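Local structure of tannase (Lactobacillus plantarum, 3WA7) at residues Tyr26-Ile32 / Val44-Pro50; Ser58-Tyr62 / Leu102-Tyr106; Arg114-Thr118 / Pro356-Leu360; Phe132-Met136 / Thr168-Ala172. The protein hydrolyses galloyl ester bonds of tannins, as a tannase of the alpha/beta-hydrolase class, probably through a serine nucleophile. All blocks are in the same frame, centred on the assembly; numbering follows the deposited sequence.

Interaction 1 of 4, residues Tyr26-Ile32 / Val44-Pro50; sequences YYAARNI and VLNVFVP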
loop_
_atom_site.group_PDB
_atom_site.type_symbol
_atom_site.label_atom_id
_atom_site.label_comp_id
_atom_site.label_asym_id
_atom_site.label_seq_id
_atom_site.Cartn_x
_atom_site.Cartn_y
_atom_site.Cartn_z
ATOM N N TYR A 26 -1.537 10.999 -26.049
ATOM C CA TYR A 26 -1.895 11.663 -24.807
ATOM C C TYR A 26 -1.177 12.997 -24.684
ATOM O O TYR A 26 -0.344 13.349 -25.524
ATOM C CB TYR A 26 -1.556 10.765 -23.609
ATOM C CG TYR A 26 -0.083 10.463 -23.437
ATOM C CD1 TYR A 26 0.690 11.160 -22.507
ATOM C CD2 TYR A 26 0.536 9.467 -24.191
ATOM C CE1 TYR A 26 2.045 10.867 -22.330
ATOM C CE2 TYR A 26 1.888 9.169 -24.020
ATOM C CZ TYR A 26 2.635 9.872 -23.089
ATOM O OH TYR A 26 3.971 9.572 -22.919
ATOM N N TYR A 27 -1.527 13.750 -23.649
ATOM C CA TYR A 27 -0.899 15.034 -23.389
ATOM C C TYR A 27 -0.286 14.969 -22.006
ATOM O O TYR A 27 -0.799 14.272 -21.134
ATOM C CB TYR A 27 -1.920 16.169 -23.454
ATOM C CG TYR A 27 -2.242 16.607 -24.861
ATOM C CD1 TYR A 27 -3.003 15.805 -25.711
ATOM C CD2 TYR A 27 -1.770 17.824 -25.350
ATOM C CE1 TYR A 27 -3.289 16.207 -27.017
ATOM C CE2 TYR A 27 -2.049 18.235 -26.651
ATOM C CZ TYR A 27 -2.807 17.424 -27.478
ATOM O OH TYR A 27 -3.082 17.840 -28.761
ATOM N N ALA A 28 0.808 15.694 -21.808
ATOM C CA ALA A 28 1.495 15.682 -20.526
ATOM C C ALA A 28 1.858 17.071 -20.014
ATOM O O ALA A 28 2.213 17.960 -20.787
ATOM C CB ALA A 28 2.758 14.832 -20.635
ATOM N N ALA A 29 1.750 17.242 -18.701
ATOM C CA ALA A 29 2.102 18.488 -18.026
ATOM C C ALA A 29 2.916 17.977 -16.850
ATOM O O ALA A 29 2.379 17.311 -15.965
ATOM C CB ALA A 29 0.856 19.218 -17.543
ATOM N N ARG A 30 4.210 18.278 -16.842
ATOM C CA ARG A 30 5.084 17.762 -15.796
ATOM C C ARG A 30 5.725 18.754 -14.841
ATOM O O ARG A 30 5.762 19.958 -15.086
ATOM C CB ARG A 30 6.205 16.936 -16.431
ATOM C CG ARG A 30 5.750 15.878 -17.420
ATOM C CD ARG A 30 6.955 15.074 -17.892
ATOM N NE ARG A 30 6.611 13.977 -18.794
ATOM C CZ ARG A 30 6.348 14.109 -20.091
ATOM N NH1 ARG A 30 6.380 15.301 -20.670
ATOM N NH2 ARG A 30 6.071 13.034 -20.815
ATOM N N ASN A 31 6.248 18.196 -13.751
ATOM C CA ASN A 31 6.944 18.940 -12.714
ATOM C C ASN A 31 6.178 20.143 -12.197
ATOM O O ASN A 31 6.710 21.252 -12.103
ATOM C CB ASN A 31 8.323 19.356 -13.227
ATOM C CG ASN A 31 9.202 18.160 -13.540
ATOM O OD1 ASN A 31 9.374 17.271 -12.705
ATOM N ND2 ASN A 31 9.760 18.128 -14.743
ATOM N N ILE A 32 4.923 19.897 -11.846
ATOM C CA ILE A 32 4.045 20.922 -11.321
ATOM C C ILE A 32 4.148 20.947 -9.797
ATOM O O ILE A 32 3.851 19.958 -9.132
ATOM C CB ILE A 32 2.575 20.639 -11.710
ATOM C CG1 ILE A 32 2.426 20.673 -13.234
ATOM C CG2 ILE A 32 1.655 21.654 -11.047
ATOM C CD1 ILE A 32 1.073 20.201 -13.726
ATOM N N VAL A 44 6.458 17.479 -6.553
ATOM C CA VAL A 44 5.889 17.955 -7.806
ATOM C C VAL A 44 5.034 16.814 -8.332
ATOM O O VAL A 44 5.162 15.676 -7.875
ATOM C CB VAL A 44 6.972 18.297 -8.866
ATOM C CG1 VAL A 44 7.802 19.483 -8.400
ATOM C CG2 VAL A 44 7.856 17.084 -9.135
ATOM N N LEU A 45 4.144 17.110 -9.267
ATOM C CA LEU A 45 3.305 16.064 -9.833
ATOM C C LEU A 45 3.252 16.188 -11.347
ATOM O O LEU A 45 3.555 17.248 -11.906
ATOM C CB LEU A 45 1.892 16.114 -9.222
ATOM C CG LEU A 45 1.018 17.372 -9.310
ATOM C CD1 LEU A 45 0.465 17.536 -10.718
ATOM C CD2 LEU A 45 -0.136 17.254 -8.322
ATOM N N ASN A 46 2.907 15.083 -12.003
ATOM C CA ASN A 46 2.793 15.036 -13.452
ATOM C C ASN A 46 1.356 14.691 -13.811
ATOM O O ASN A 46 0.720 13.874 -13.143
ATOM C CB ASN A 46 3.716 13.969 -14.050
ATOM C CG ASN A 46 5.179 14.239 -13.785
ATOM O OD1 ASN A 46 5.605 15.389 -13.677
ATOM N ND2 ASN A 46 5.970 13.173 -13.710
ATOM N N VAL A 47 0.855 15.310 -14.874
ATOM C CA VAL A 47 -0.506 15.078 -15.338
ATOM C C VAL A 47 -0.485 14.499 -16.750
ATOM O O VAL A 47 0.173 15.040 -17.636
ATOM C CB VAL A 47 -1.308 16.396 -15.363
ATOM C CG1 VAL A 47 -2.719 16.143 -15.865
ATOM C CG2 VAL A 47 -1.339 17.006 -13.974
ATOM N N PHE A 48 -1.203 13.397 -16.950
ATOM C CA PHE A 48 -1.270 12.758 -18.259
ATOM C C PHE A 48 -2.731 12.592 -18.657
ATOM O O PHE A 48 -3.541 12.062 -17.895
ATOM C CB PHE A 48 -0.542 11.417 -18.226
ATOM C CG PHE A 48 0.872 11.530 -17.746
ATOM C CD1 PHE A 48 1.203 11.207 -16.434
ATOM C CD2 PHE A 48 1.864 12.022 -18.588
ATOM C CE1 PHE A 48 2.503 11.376 -15.964
ATOM C CE2 PHE A 48 3.171 12.195 -18.127
ATOM C CZ PHE A 48 3.489 11.871 -16.811
ATOM N N VAL A 49 -3.053 13.050 -19.862
ATOM C CA VAL A 49 -4.424 13.025 -20.348
ATOM C C VAL A 49 -4.588 12.406 -21.730
ATOM O O VAL A 49 -3.848 12.740 -22.653
ATOM C CB VAL A 49 -4.979 14.471 -20.416
ATOM C CG1 VAL A 49 -6.446 14.456 -20.818
ATOM C CG2 VAL A 49 -4.785 15.173 -19.075
ATOM N N PRO A 50 -5.557 11.488 -21.886
ATOM C CA PRO A 50 -5.771 10.873 -23.200
ATOM C C PRO A 50 -6.051 12.004 -24.191
ATOM O O PRO A 50 -6.805 12.926 -23.883
ATOM C CB PRO A 50 -6.990 9.988 -22.967
ATOM C CG PRO A 50 -6.787 9.538 -21.533
ATOM C CD PRO A 50 -6.389 10.838 -20.858
#
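Tyr26 and Phe48 run alongside each other in the same direction, with Tyr26 CE1 3.9 Å from Phe48 CD2. CG of Tyr26 is wedged between its backbone N and carbonyl carbon (chi1 64°), which brings the ring alongside. Ala28 CB tucks in at 3.6 Å from Phe48 CD2, and the Arg30 guanidinium lays one face over that same methyl. Arg30 NE meets the edge of the Phe48 ring, 3.9 Å from CE2, the guanidinium and phenyl planes 67° apart; its charge goes to Asp85 and Glu15. Leu102 of helix 95-103 covers Tyr26 and Phe48. On the other face of this antiparallel hairpin, Ile32 lies aslant over two neighbours: Ile32 CB is 3.9 Å from Leu45 CD1, and Ile32 CD1 is 4.0 Å from Val47 CG2. Tyr142 of helix 131-145 packs against Ile32 and Leu45. The register slips where Asn31 and Ile32 are set against the single residue Leu45, a G1 beta bulge. Asn46 OD1 takes Asn31 N at 2.9 Å, nearly along the C=O axis, while Asn46 ND2 bonds Asp84 O. Thus a side-chain amide supplies the acceptor for the bulged N-H, for which Leu45 O is badly angled.

Interaction 2 of 4, residues Ser58-Tyr62 / Leu102-Tyr106; sequences SVNGY and LKRGY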
loop_
_atom_site.group_PDB
_atom_site.type_symbol
_atom_site.label_atom_id
_atom_site.label_comp_id
_atom_site.label_asym_id
_atom_site.label_seq_id
_atom_site.Cartn_x
_atom_site.Cartn_y
_atom_site.Cartn_z
ATOM N N SER A 58 -14.325 10.843 -26.799
ATOM C CA SER A 58 -14.379 9.855 -25.734
ATOM C C SER A 58 -13.433 8.678 -25.907
ATOM O O SER A 58 -12.925 8.416 -26.998
ATOM C CB SER A 58 -15.808 9.326 -25.604
ATOM O OG SER A 58 -16.203 8.658 -26.790
ATOM N N VAL A 59 -13.207 7.975 -24.802
ATOM C CA VAL A 59 -12.359 6.795 -24.772
ATOM C C VAL A 59 -12.995 5.800 -23.810
ATOM O O VAL A 59 -13.217 6.119 -22.641
ATOM C CB VAL A 59 -10.937 7.102 -24.249
ATOM C CG1 VAL A 59 -10.102 5.823 -24.262
ATOM C CG2 VAL A 59 -10.282 8.182 -25.090
ATOM N N ASN A 60 -13.301 4.602 -24.303
ATOM C CA ASN A 60 -13.894 3.567 -23.461
ATOM C C ASN A 60 -15.135 4.075 -22.718
ATOM O O ASN A 60 -15.388 3.700 -21.570
ATOM C CB ASN A 60 -12.832 3.067 -22.471
ATOM C CG ASN A 60 -13.291 1.870 -21.661
ATOM O OD1 ASN A 60 -13.829 0.904 -22.205
ATOM N ND2 ASN A 60 -13.061 1.920 -20.350
ATOM N N GLY A 61 -15.904 4.937 -23.376
ATOM C CA GLY A 61 -17.114 5.467 -22.769
ATOM C C GLY A 61 -16.921 6.674 -21.868
ATOM O O GLY A 61 -17.894 7.236 -21.367
ATOM N N TYR A 62 -15.674 7.079 -21.655
ATOM C CA TYR A 62 -15.388 8.232 -20.809
ATOM C C TYR A 62 -15.093 9.481 -21.632
ATOM O O TYR A 62 -14.669 9.395 -22.782
ATOM C CB TYR A 62 -14.174 7.970 -19.918
ATOM C CG TYR A 62 -14.320 6.834 -18.935
ATOM C CD1 TYR A 62 -13.592 5.655 -19.092
ATOM C CD2 TYR A 62 -15.138 6.959 -17.812
ATOM C CE1 TYR A 62 -13.668 4.627 -18.148
ATOM C CE2 TYR A 62 -15.220 5.939 -16.864
ATOM C CZ TYR A 62 -14.481 4.779 -17.038
ATOM O OH TYR A 62 -14.539 3.778 -16.089
ATOM N N LEU A 102 -4.066 5.158 -19.634
ATOM C CA LEU A 102 -4.365 6.164 -20.647
ATOM C C LEU A 102 -5.162 5.524 -21.778
ATOM O O LEU A 102 -6.119 6.105 -22.291
ATOM C CB LEU A 102 -3.065 6.763 -21.187
ATOM C CG LEU A 102 -2.330 7.655 -20.184
ATOM C CD1 LEU A 102 -0.940 8.001 -20.707
ATOM C CD2 LEU A 102 -3.155 8.914 -19.934
ATOM N N LYS A 103 -4.755 4.318 -22.154
ATOM C CA LYS A 103 -5.422 3.565 -23.210
ATOM C C LYS A 103 -6.863 3.259 -22.796
ATOM O O LYS A 103 -7.768 3.201 -23.634
ATOM C CB LYS A 103 -4.655 2.259 -23.466
ATOM C CG LYS A 103 -5.220 1.391 -24.581
ATOM C CD LYS A 103 -4.322 0.189 -24.830
ATOM C CE LYS A 103 -4.844 -0.682 -25.965
ATOM N NZ LYS A 103 -6.183 -1.256 -25.648
ATOM N N ARG A 104 -7.067 3.081 -21.492
ATOM C CA ARG A 104 -8.381 2.773 -20.933
ATOM C C ARG A 104 -9.259 4.017 -20.768
ATOM O O ARG A 104 -10.435 3.910 -20.416
ATOM C CB ARG A 104 -8.211 2.091 -19.574
ATOM C CG ARG A 104 -9.460 1.418 -19.039
ATOM C CD ARG A 104 -9.678 0.064 -19.696
ATOM N NE ARG A 104 -10.701 -0.711 -19.002
ATOM C CZ ARG A 104 -10.748 -2.039 -18.984
ATOM N NH1 ARG A 104 -9.827 -2.748 -19.624
ATOM N NH2 ARG A 104 -11.710 -2.661 -18.316
ATOM N N GLY A 105 -8.686 5.192 -21.011
ATOM C CA GLY A 105 -9.443 6.427 -20.900
ATOM C C GLY A 105 -9.341 7.148 -19.568
ATOM O O GLY A 105 -10.093 8.087 -19.306
ATOM N N TYR A 106 -8.415 6.720 -18.716
ATOM C CA TYR A 106 -8.250 7.364 -17.415
ATOM C C TYR A 106 -7.275 8.528 -17.488
ATOM O O TYR A 106 -6.314 8.497 -18.256
ATOM C CB TYR A 106 -7.684 6.387 -16.381
ATOM C CG TYR A 106 -8.454 5.103 -16.189
ATOM C CD1 TYR A 106 -7.841 4.000 -15.601
ATOM C CD2 TYR A 106 -9.784 4.983 -16.592
ATOM C CE1 TYR A 106 -8.524 2.805 -15.420
ATOM C CE2 TYR A 106 -10.481 3.788 -16.416
ATOM C CZ TYR A 106 -9.842 2.705 -15.831
ATOM O OH TYR A 106 -10.509 1.513 -15.658
#
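Tyr62 comes to the edge of the Tyr106 ring, its CE1 in that ring's plane and 3.7 Å from Tyr106 CE2. One face of Tyr106 is covered over its centre by Arg104 CB, and Phe461 of helix 457-468 packs edge-to-face with the same ring. The two tyrosine planes stand 69° apart with centroids separated by 5.9 Å, an oblique pair. At the edge of Tyr62, near its plane, sits Arg104 O, 3.8 Å from CD1. Both hydroxyls bond to Asp465 OD1, while Arg104 NE and Asn60 ND2 share Asp465 OD2, so one carboxylate collects the polar ends from both segments.

Residues 59-62 make a type I' beta turn, closed by Tyr62 N to Val59 O and Val59 N to Tyr62 O. Opposite it, helix 95-103 runs out in a Schellman motif, with Gly105 at positive phi (95°) sending its N back to Leu102 O. A CB on Gly105 would stand only 2.7 Å from Val59 O and press on Tyr62 CD1 as well. Val59 packs close to the bare glycine: its CG1, anti to the backbone N (chi1 -179°), lies tightly on Gly105 CA at 3.5 Å and close to Lys103 O at 3.6 Å. Asn60 leans over the same helix end, its ND2 giving a weak, bent bond of 3.3 Å to Arg104 O. Its amide is steeply inclined to the Arg104 guanidinium, ND2 and NE being 3.8 Å apart.

Interaction 3 of 4, residues Arg114-Thr118 / Pro356-Leu360; sequences RGRTT and PENNL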
loop_
_atom_site.group_PDB
_atom_site.type_symbol
_atom_site.label_atom_id
_atom_site.label_comp_id
_atom_site.label_asym_id
_atom_site.label_seq_id
_atom_site.Cartn_x
_atom_site.Cartn_y
_atom_site.Cartn_z
ATOM N N ARG A 114 7.393 12.563 -0.597
ATOM C CA ARG A 114 8.555 12.530 0.290
ATOM C C ARG A 114 8.644 11.196 1.023
ATOM O O ARG A 114 7.623 10.569 1.318
ATOM C CB ARG A 114 8.471 13.649 1.328
ATOM C CG ARG A 114 8.815 15.031 0.815
ATOM C CD ARG A 114 8.582 16.042 1.922
ATOM N NE ARG A 114 7.159 16.194 2.204
ATOM C CZ ARG A 114 6.667 16.794 3.284
ATOM N NH1 ARG A 114 7.483 17.292 4.205
ATOM N NH2 ARG A 114 5.356 16.931 3.424
ATOM N N GLY A 115 9.872 10.785 1.329
ATOM C CA GLY A 115 10.108 9.535 2.031
ATOM C C GLY A 115 11.058 9.734 3.196
ATOM O O GLY A 115 11.614 10.822 3.367
ATOM N N ARG A 116 11.274 8.675 3.971
ATOM C CA ARG A 116 12.119 8.730 5.165
ATOM C C ARG A 116 13.545 9.235 4.989
ATOM O O ARG A 116 14.161 9.688 5.951
ATOM C CB ARG A 116 12.142 7.354 5.848
ATOM C CG ARG A 116 12.681 6.210 4.985
ATOM C CD ARG A 116 12.360 4.867 5.637
ATOM N NE ARG A 116 12.728 3.721 4.808
ATOM C CZ ARG A 116 13.944 3.187 4.751
ATOM N NH1 ARG A 116 14.936 3.692 5.479
ATOM N NH2 ARG A 116 14.169 2.135 3.975
ATOM N N THR A 117 14.070 9.171 3.771
ATOM C CA THR A 117 15.429 9.630 3.508
ATOM C C THR A 117 15.475 11.043 2.928
ATOM O O THR A 117 16.554 11.599 2.729
ATOM C CB THR A 117 16.156 8.684 2.526
ATOM O OG1 THR A 117 15.352 8.504 1.354
ATOM C CG2 THR A 117 16.421 7.329 3.174
ATOM N N THR A 118 14.310 11.621 2.655
ATOM C CA THR A 118 14.244 12.965 2.091
ATOM C C THR A 118 14.779 14.021 3.052
ATOM O O THR A 118 14.355 14.094 4.205
ATOM C CB THR A 118 12.798 13.358 1.728
ATOM O OG1 THR A 118 12.289 12.456 0.741
ATOM C CG2 THR A 118 12.755 14.786 1.177
ATOM N N PRO A 356 13.069 -0.303 8.079
ATOM C CA PRO A 356 12.573 0.857 7.332
ATOM C C PRO A 356 11.515 1.578 8.160
ATOM O O PRO A 356 11.443 2.808 8.170
ATOM C CB PRO A 356 11.982 0.229 6.072
ATOM C CG PRO A 356 12.851 -0.973 5.863
ATOM C CD PRO A 356 12.971 -1.530 7.267
ATOM N N GLU A 357 10.691 0.802 8.859
ATOM C CA GLU A 357 9.645 1.383 9.687
ATOM C C GLU A 357 10.227 2.171 10.864
ATOM O O GLU A 357 9.659 3.183 11.273
ATOM C CB GLU A 357 8.692 0.293 10.194
ATOM C CG GLU A 357 7.838 -0.370 9.107
ATOM C CD GLU A 357 8.615 -1.354 8.249
ATOM O OE1 GLU A 357 9.590 -1.948 8.751
ATOM O OE2 GLU A 357 8.237 -1.554 7.075
ATOM N N ASN A 358 11.350 1.715 11.417
ATOM C CA ASN A 358 11.974 2.437 12.530
ATOM C C ASN A 358 12.365 3.838 12.043
ATOM O O ASN A 358 12.157 4.837 12.737
ATOM C CB ASN A 358 13.231 1.705 13.027
ATOM C CG ASN A 358 12.909 0.462 13.849
ATOM O OD1 ASN A 358 13.382 -0.633 13.548
ATOM N ND2 ASN A 358 12.111 0.633 14.896
ATOM N N ASN A 359 12.929 3.891 10.839
ATOM C CA ASN A 359 13.374 5.137 10.213
ATOM C C ASN A 359 12.170 6.013 9.859
ATOM O O ASN A 359 12.233 7.236 9.960
ATOM C CB ASN A 359 14.185 4.799 8.957
ATOM C CG ASN A 359 14.879 6.002 8.345
ATOM O OD1 ASN A 359 15.165 6.005 7.147
ATOM N ND2 ASN A 359 15.177 7.015 9.160
ATOM N N LEU A 360 11.075 5.382 9.438
ATOM C CA LEU A 360 9.852 6.113 9.107
ATOM C C LEU A 360 9.367 6.889 10.329
ATOM O O LEU A 360 8.924 8.033 10.217
ATOM C CB LEU A 360 8.742 5.143 8.672
ATOM C CG LEU A 360 7.322 5.721 8.654
ATOM C CD1 LEU A 360 7.202 6.764 7.539
ATOM C CD2 LEU A 360 6.307 4.591 8.451
HETATM O O HOH W 1 16.376 9.288 7.448
#
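Arg116 stretches from a type I beta turn, Gly115 to Thr118, across the short helix 356-360, tying the loop after strand 107-111 of the alpha/beta-hydrolase fold to a part of the chain more than 200 residues further on. Thr118 OG1 braces the turn by accepting Gly115 N. The arginine sets off with CG squeezed between its backbone N and carbonyl carbon (chi1 60°), then runs extended as far as NE. CB starts beside the Asn359 amide, 3.6 Å from OD1, and CG draws nearer to the same Asn359 oxygen at 3.3 Å. CD passes on to the helix backbone, 3.4 Å from Pro356 O, an atom already taken by Leu360 N within the helix. NE turns to Gly77 O outside the two segments. At the flat tip, Pro356 CA sits over the centre of one guanidinium face, 3.7 Å from Arg116 CZ, and Pro356 CB lies 3.6 Å from Arg116 NH2. NH1 then bonds Asn359 OD1 at 2.9 Å (158° at the hydrogen), arriving on a lone pair in the carbonyl plane, while the oxygen lies in the guanidinium plane; the two flat groups are close to perpendicular. A leucine at this position would probably leave Asn359 OD1 and Gly77 O without their N-H donors and take the flat group off Pro356 CA and CB. Asn359 ND2, bonded to Lys367 O, also reaches back to the turn through a water, which accepts from ND2 at 3.1 Å and donates to Arg116 O at 2.7 Å.

Interaction 4 of 4, residues Phe132-Met136 / Thr168-Ala172; sequences FIVDM and TSALA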
loop_
_atom_site.group_PDB
_atom_site.type_symbol
_atom_site.label_atom_id
_atom_site.label_comp_id
_atom_site.label_asym_id
_atom_site.label_seq_id
_atom_site.Cartn_x
_atom_site.Cartn_y
_atom_site.Cartn_z
ATOM N N PHE A 132 4.732 11.379 4.084
ATOM C CA PHE A 132 4.208 10.659 2.927
ATOM C C PHE A 132 2.718 10.875 2.673
ATOM O O PHE A 132 2.306 11.110 1.529
ATOM C CB PHE A 132 4.534 9.156 3.036
ATOM C CG PHE A 132 3.677 8.399 4.017
ATOM C CD1 PHE A 132 2.631 7.595 3.569
ATOM C CD2 PHE A 132 3.931 8.465 5.384
ATOM C CE1 PHE A 132 1.851 6.863 4.465
ATOM C CE2 PHE A 132 3.158 7.739 6.293
ATOM C CZ PHE A 132 2.116 6.935 5.834
ATOM N N ILE A 133 1.911 10.815 3.728
ATOM C CA ILE A 133 0.474 10.994 3.577
ATOM C C ILE A 133 0.097 12.469 3.451
ATOM O O ILE A 133 -0.899 12.807 2.816
ATOM C CB ILE A 133 -0.299 10.318 4.741
ATOM C CG1 ILE A 133 -1.807 10.437 4.511
ATOM C CG2 ILE A 133 0.106 10.928 6.070
ATOM C CD1 ILE A 133 -2.305 9.713 3.270
ATOM N N VAL A 134 0.898 13.354 4.043
ATOM C CA VAL A 134 0.631 14.782 3.917
ATOM C C VAL A 134 0.811 15.148 2.441
ATOM O O VAL A 134 0.005 15.891 1.874
ATOM C CB VAL A 134 1.596 15.621 4.792
ATOM C CG1 VAL A 134 1.517 17.097 4.407
ATOM C CG2 VAL A 134 1.223 15.463 6.259
ATOM N N ASP A 135 1.856 14.610 1.815
ATOM C CA ASP A 135 2.104 14.893 0.400
ATOM C C ASP A 135 1.019 14.304 -0.494
ATOM O O ASP A 135 0.593 14.939 -1.454
ATOM C CB ASP A 135 3.468 14.356 -0.045
ATOM C CG ASP A 135 4.617 15.256 0.375
ATOM O OD1 ASP A 135 4.361 16.403 0.801
ATOM O OD2 ASP A 135 5.779 14.817 0.265
HETATM N N MSE A 136 0.576 13.087 -0.189
HETATM C CA MSE A 136 -0.472 12.465 -0.990
HETATM C C MSE A 136 -1.735 13.323 -0.909
HETATM O O MSE A 136 -2.412 13.552 -1.913
HETATM C CB MSE A 136 -0.767 11.050 -0.480
HETATM C CG MSE A 136 -1.675 10.236 -1.395
HETATM SE SE MSE A 136 -0.856 9.836 -3.110
HETATM C CE MSE A 136 -1.818 11.101 -4.219
ATOM N N THR A 168 -0.115 3.834 1.630
ATOM C CA THR A 168 -0.339 5.249 1.344
ATOM C C THR A 168 -1.699 5.432 0.680
ATOM O O THR A 168 -2.467 6.319 1.051
ATOM C CB THR A 168 0.768 5.804 0.424
ATOM O OG1 THR A 168 2.036 5.670 1.084
ATOM C CG2 THR A 168 0.518 7.279 0.095
ATOM N N SER A 169 -1.990 4.581 -0.298
ATOM C CA SER A 169 -3.264 4.626 -1.003
ATOM C C SER A 169 -4.408 4.349 -0.028
ATOM O O SER A 169 -5.406 5.073 -0.000
ATOM C CB SER A 169 -3.275 3.583 -2.125
ATOM O OG SER A 169 -4.534 3.543 -2.775
ATOM N N ALA A 170 -4.255 3.304 0.781
ATOM C CA ALA A 170 -5.285 2.950 1.749
ATOM C C ALA A 170 -5.516 4.077 2.752
ATOM O O ALA A 170 -6.656 4.404 3.079
ATOM C CB ALA A 170 -4.895 1.667 2.491
ATOM N N LEU A 171 -4.433 4.671 3.242
ATOM C CA LEU A 171 -4.558 5.750 4.218
ATOM C C LEU A 171 -5.254 6.974 3.627
ATOM O O LEU A 171 -6.034 7.638 4.313
ATOM C CB LEU A 171 -3.181 6.139 4.761
ATOM C CG LEU A 171 -3.172 7.163 5.899
ATOM C CD1 LEU A 171 -4.022 6.682 7.080
ATOM C CD2 LEU A 171 -1.735 7.378 6.331
ATOM N N ALA A 172 -4.977 7.276 2.360
ATOM C CA ALA A 172 -5.614 8.414 1.702
ATOM C C ALA A 172 -7.122 8.188 1.651
ATOM O O ALA A 172 -7.909 9.101 1.896
ATOM C CB ALA A 172 -5.062 8.590 0.285
#
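Thr168 OG1, hydrogen-bonded one turn back to Ala164 O, also lies at the edge of the Phe132 ring, 3.2 Å from CD1 and near the ring plane. Here helices 131-145 and 164-174 of the alpha/beta-hydrolase fold cross at -62°, their local axes 9.9 Å apart; the second follows what is probably the nucleophile elbow around Ser163. Everything that touches is buried, and no hydrogen bond spans the two segments. Phe132 and Thr168 pass antiparallel to each other, and Leu171 stands roughly perpendicular to the phenylalanine, Phe132 CZ lying 3.9 Å from Leu171 CD2. Replacing Phe132 by an alanine would probably open a gap beside Leu171 CD2 and Thr168, and leave Tyr78 without its edge-to-face partner. Leu171 CD2 also presses on Ile133, 3.6 Å from CG1. With CG1 of Ile133 anti to the backbone N (chi1 -176°) and the next torsion turned to 64°, CD1 ends 3.7 Å from Ala172 N. Met136, present as selenomethionine introduced by labelling, points its CB at the neighbour, but the chain then bends and takes the selenium away. Its CG remains 4.0 Å from Thr168 CG2 and 4.1 Å from Ala172 CB.

How the interactions relate
The contacts form two touching pairs. Interactions 1 and 2, centres 16 Å apart, touch at the end of helix 95-103 and just after it: Leu102 CD1 lies 3.8 Å from Tyr26 CG, and Pro50 CG is 3.5 Å from Tyr106 O. Interactions 3 and 4, centres 14 Å apart, are joined by a salt bridge, Arg114 NE to Asp135 OD2 at 2.7 Å. Interactions 2 and 3 are the most distant, about 36 Å between centres. Interaction 4 adjoins the probable nucleophile elbow, since Thr168 touches its residues; a Ser163-His451-Asp419 triad is inferred there. Glycerol, probably from the crystallisation liquor, lies near Ile32 in interaction 1 and near Pro356 in interaction 3.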